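PDB 4OD7: Thiol:disulfide interchange protein from Proteus mirabilis, which probably acts as a periplasmic thiol-disulfide oxidoreductase of the DsbA family, introducing disulfide bonds into other proteins. Local coordinates for residues Thr74-Leu83 against Ala126-Val136. The protein carries 1 engineered substitution. Residues are numbered along the deposited sequence; the frame is centred on the assembly and turned at random.
Sequences TRAWAVAIAL and AINSFVVNSLV
Val132 is the knob of this helix pair: it drops into the hollow framed by Arg75, Ala78, Val79 and Ala82. Inside it the two methyls diverge, CG2 resting on Ala82 CB at 3.7 Å and CG1 meeting Ala78 CB and Val79 CG2. The segment axes approach to 8.7 Å at 125°, a spacing consistent with the small Ala78 at the interface; its CB meets Leu135 CB at 3.6 Å and also touches Val136 CG2. Leu135 CD1 reaches on to Ile81 CG2. Arg75, one wall of the hollow, runs across Val132 at about a right angle. Its chain leaves with CG anti to the backbone N and bends at chi3 (-70°), so that NH1 donates hydrogen bonds to Ile127 O (3.0 Å) and Asn133 OD1 (2.8 Å), both near the guanidinium plane. Val136 CG2 covers one face, 3.9 Å above its centre. The two bonds tie the arginine to the turn 126-129 and the first turn of the helix it leads into, where Ser129 OG caps Val132 N. Beyond the knob, Leu83 CD2 packs on Ala126 CB. The contact lies in the helical insertion of the DsbA thioredoxin fold: helix 106-115 packs behind Val79 through Phe113, helix 86-99 flanks Ile81, and Thr74 OG1 bonds to Asp64 and to His62 of strand 58-62.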
loop_
_atom_site.group_PDB
_atom_site.type_symbol
_atom_site.label_atom_id
_atom_site.label_comp_id
_atom_site.label_asym_id
_atom_site.label_seq_id
_atom_site.Cartn_x
_atom_site.Cartn_y
_atom_site.Cartn_z
ATOM N N THR A 74 -10.342 4.188 1.050
ATOM C CA THR A 74 -10.182 2.763 0.823
ATOM C C THR A 74 -11.042 2.270 -0.324
ATOM O O THR A 74 -10.585 1.484 -1.119
ATOM C CB THR A 74 -10.525 1.971 2.085
ATOM O OG1 THR A 74 -9.571 2.293 3.090
ATOM C CG2 THR A 74 -10.535 0.479 1.853
ATOM N N ARG A 75 -12.271 2.773 -0.425
ATOM C CA ARG A 75 -13.144 2.453 -1.566
ATOM C C ARG A 75 -12.585 3.035 -2.880
ATOM O O ARG A 75 -12.595 2.362 -3.879
ATOM C CB ARG A 75 -14.561 2.947 -1.322
ATOM C CG ARG A 75 -15.555 2.581 -2.453
ATOM C CD ARG A 75 -16.989 2.802 -1.948
ATOM N NE ARG A 75 -17.388 1.827 -0.928
ATOM C CZ ARG A 75 -17.870 0.625 -1.169
ATOM N NH1 ARG A 75 -18.068 0.194 -2.407
ATOM N NH2 ARG A 75 -18.172 -0.152 -0.155
ATOM N N ALA A 76 -12.054 4.261 -2.840
ATOM C CA ALA A 76 -11.373 4.885 -3.975
ATOM C C ALA A 76 -10.262 3.983 -4.481
ATOM O O ALA A 76 -10.075 3.815 -5.674
ATOM C CB ALA A 76 -10.791 6.237 -3.571
ATOM N N TRP A 77 -9.492 3.431 -3.566
ATOM C CA TRP A 77 -8.389 2.606 -3.980
ATOM C C TRP A 77 -8.928 1.319 -4.627
ATOM O O TRP A 77 -8.377 0.847 -5.605
ATOM C CB TRP A 77 -7.479 2.271 -2.811
ATOM C CG TRP A 77 -6.256 1.451 -3.216
ATOM C CD1 TRP A 77 -5.914 0.244 -2.750
ATOM C CD2 TRP A 77 -5.253 1.809 -4.173
ATOM N NE1 TRP A 77 -4.763 -0.179 -3.327
ATOM C CE2 TRP A 77 -4.327 0.767 -4.207
ATOM C CE3 TRP A 77 -5.038 2.922 -4.986
ATOM C CZ2 TRP A 77 -3.199 0.791 -5.032
ATOM C CZ3 TRP A 77 -3.898 2.948 -5.799
ATOM C CH2 TRP A 77 -3.013 1.894 -5.819
ATOM N N ALA A 78 -9.996 0.761 -4.062
ATOM C CA ALA A 78 -10.690 -0.380 -4.688
ATOM C C ALA A 78 -11.161 -0.034 -6.128
ATOM O O ALA A 78 -11.162 -0.877 -6.975
ATOM C CB ALA A 78 -11.854 -0.842 -3.838
ATOM N N VAL A 79 -11.701 1.168 -6.332
ATOM C CA VAL A 79 -12.101 1.612 -7.668
ATOM C C VAL A 79 -10.876 1.661 -8.583
ATOM O O VAL A 79 -10.947 1.276 -9.746
ATOM C CB VAL A 79 -12.814 2.973 -7.615
ATOM C CG1 VAL A 79 -13.046 3.524 -9.031
ATOM C CG2 VAL A 79 -14.134 2.825 -6.879
ATOM N N ALA A 80 -9.762 2.174 -8.059
ATOM C CA ALA A 80 -8.553 2.300 -8.848
ATOM C C ALA A 80 -8.081 0.931 -9.329
ATOM O O ALA A 80 -7.617 0.798 -10.470
ATOM C CB ALA A 80 -7.481 2.977 -8.051
ATOM N N ILE A 81 -8.149 -0.055 -8.430
ATOM C CA ILE A 81 -7.807 -1.445 -8.728
ATOM C C ILE A 81 -8.767 -1.993 -9.760
ATOM O O ILE A 81 -8.332 -2.615 -10.722
ATOM C CB ILE A 81 -7.809 -2.325 -7.495
ATOM C CG1 ILE A 81 -6.693 -1.850 -6.540
ATOM C CG2 ILE A 81 -7.621 -3.799 -7.869
ATOM C CD1 ILE A 81 -6.805 -2.424 -5.196
ATOM N N ALA A 82 -10.064 -1.803 -9.535
ATOM C CA ALA A 82 -11.064 -2.341 -10.436
ATOM C C ALA A 82 -10.935 -1.787 -11.863
ATOM O O ALA A 82 -11.204 -2.513 -12.849
ATOM C CB ALA A 82 -12.482 -2.090 -9.887
ATOM N N LEU A 83 -10.595 -0.498 -11.976
ATOM C CA LEU A 83 -10.474 0.145 -13.288
ATOM C C LEU A 83 -9.068 -0.033 -13.819
ATOM O O LEU A 83 -8.819 0.280 -14.970
ATOM C CB LEU A 83 -10.836 1.631 -13.207
ATOM C CG LEU A 83 -12.301 1.856 -12.812
ATOM C CD1 LEU A 83 -12.686 3.284 -12.809
ATOM C CD2 LEU A 83 -13.276 1.019 -13.644
ATOM N N ALA A 126 -18.578 1.487 -11.329
ATOM C CA ALA A 126 -17.659 0.737 -10.480
ATOM C C ALA A 126 -17.852 0.994 -8.977
ATOM O O ALA A 126 -17.705 0.076 -8.206
ATOM C CB ALA A 126 -16.194 1.041 -10.895
ATOM N N ILE A 127 -18.146 2.228 -8.560
ATOM C CA ILE A 127 -17.929 2.649 -7.174
ATOM C C ILE A 127 -18.718 1.808 -6.142
ATOM O O ILE A 127 -18.203 1.550 -5.060
ATOM C CB ILE A 127 -18.254 4.152 -6.975
ATOM C CG1 ILE A 127 -17.922 4.568 -5.556
ATOM C CG2 ILE A 127 -19.715 4.456 -7.333
ATOM C CD1 ILE A 127 -18.057 5.996 -5.318
ATOM N N ASN A 128 -19.935 1.358 -6.479
ATOM C CA ASN A 128 -20.681 0.482 -5.579
ATOM C C ASN A 128 -20.932 -0.897 -6.208
ATOM O O ASN A 128 -21.816 -1.652 -5.793
ATOM C CB ASN A 128 -21.992 1.130 -5.198
ATOM C CG ASN A 128 -21.788 2.376 -4.368
ATOM O OD1 ASN A 128 -21.115 2.355 -3.344
ATOM N ND2 ASN A 128 -22.326 3.488 -4.838
ATOM N N SER A 129 -20.076 -1.255 -7.144
ATOM C CA SER A 129 -20.146 -2.568 -7.757
ATOM C C SER A 129 -19.779 -3.662 -6.774
ATOM O O SER A 129 -19.093 -3.416 -5.810
ATOM C CB SER A 129 -19.229 -2.618 -8.993
ATOM O OG SER A 129 -17.881 -2.489 -8.639
ATOM N N PHE A 130 -20.276 -4.866 -7.047
ATOM C CA PHE A 130 -19.919 -6.066 -6.318
ATOM C C PHE A 130 -18.426 -6.211 -6.272
ATOM O O PHE A 130 -17.876 -6.571 -5.256
ATOM C CB PHE A 130 -20.549 -7.303 -6.988
ATOM C CG PHE A 130 -20.098 -8.605 -6.402
ATOM C CD1 PHE A 130 -20.827 -9.234 -5.427
ATOM C CD2 PHE A 130 -18.927 -9.192 -6.813
ATOM C CE1 PHE A 130 -20.410 -10.416 -4.899
ATOM C CE2 PHE A 130 -18.524 -10.363 -6.284
ATOM C CZ PHE A 130 -19.258 -10.974 -5.331
ATOM N N VAL A 131 -17.762 -6.002 -7.392
ATOM C CA VAL A 131 -16.311 -6.164 -7.412
ATOM C C VAL A 131 -15.597 -5.157 -6.447
ATOM O O VAL A 131 -14.641 -5.491 -5.785
ATOM C CB VAL A 131 -15.766 -6.062 -8.808
ATOM C CG1 VAL A 131 -16.313 -4.903 -9.497
ATOM C CG2 VAL A 131 -14.272 -5.976 -8.807
ATOM N N VAL A 132 -16.052 -3.922 -6.440
ATOM C CA VAL A 132 -15.449 -2.894 -5.624
ATOM C C VAL A 132 -15.845 -3.198 -4.189
ATOM O O VAL A 132 -15.023 -3.108 -3.302
ATOM C CB VAL A 132 -15.867 -1.518 -6.110
ATOM C CG1 VAL A 132 -15.605 -0.445 -5.081
ATOM C CG2 VAL A 132 -15.102 -1.204 -7.379
ATOM N N ASN A 133 -17.089 -3.602 -3.967
ATOM C CA ASN A 133 -17.489 -4.037 -2.636
ATOM C C ASN A 133 -16.619 -5.183 -2.085
ATOM O O ASN A 133 -16.142 -5.119 -0.969
ATOM C CB ASN A 133 -18.950 -4.464 -2.643
ATOM C CG ASN A 133 -19.902 -3.310 -2.926
ATOM O OD1 ASN A 133 -19.587 -2.136 -2.711
ATOM N ND2 ASN A 133 -21.070 -3.645 -3.433
ATOM N N SER A 134 -16.322 -6.175 -2.913
ATOM C CA SER A 134 -15.456 -7.282 -2.539
ATOM C C SER A 134 -14.056 -6.828 -2.229
ATOM O O SER A 134 -13.471 -7.282 -1.262
ATOM C CB SER A 134 -15.383 -8.301 -3.667
ATOM O OG SER A 134 -16.667 -8.840 -3.909
ATOM N N LEU A 135 -13.523 -5.919 -3.032
ATOM C CA LEU A 135 -12.183 -5.368 -2.779
ATOM C C LEU A 135 -12.132 -4.582 -1.469
ATOM O O LEU A 135 -11.115 -4.571 -0.783
ATOM C CB LEU A 135 -11.734 -4.434 -3.916
ATOM C CG LEU A 135 -11.349 -5.121 -5.207
ATOM C CD1 LEU A 135 -11.284 -4.112 -6.314
ATOM C CD2 LEU A 135 -10.032 -5.826 -5.099
ATOM N N VAL A 136 -13.203 -3.880 -1.136
ATOM C CA VAL A 136 -13.213 -3.119 0.107
ATOM C C VAL A 136 -13.135 -4.111 1.277
ATOM O O VAL A 136 -12.355 -3.910 2.218
ATOM C CB VAL A 136 -14.472 -2.174 0.198
ATOM C CG1 VAL A 136 -14.829 -1.805 1.686
ATOM C CG2 VAL A 136 -14.308 -0.951 -0.807
#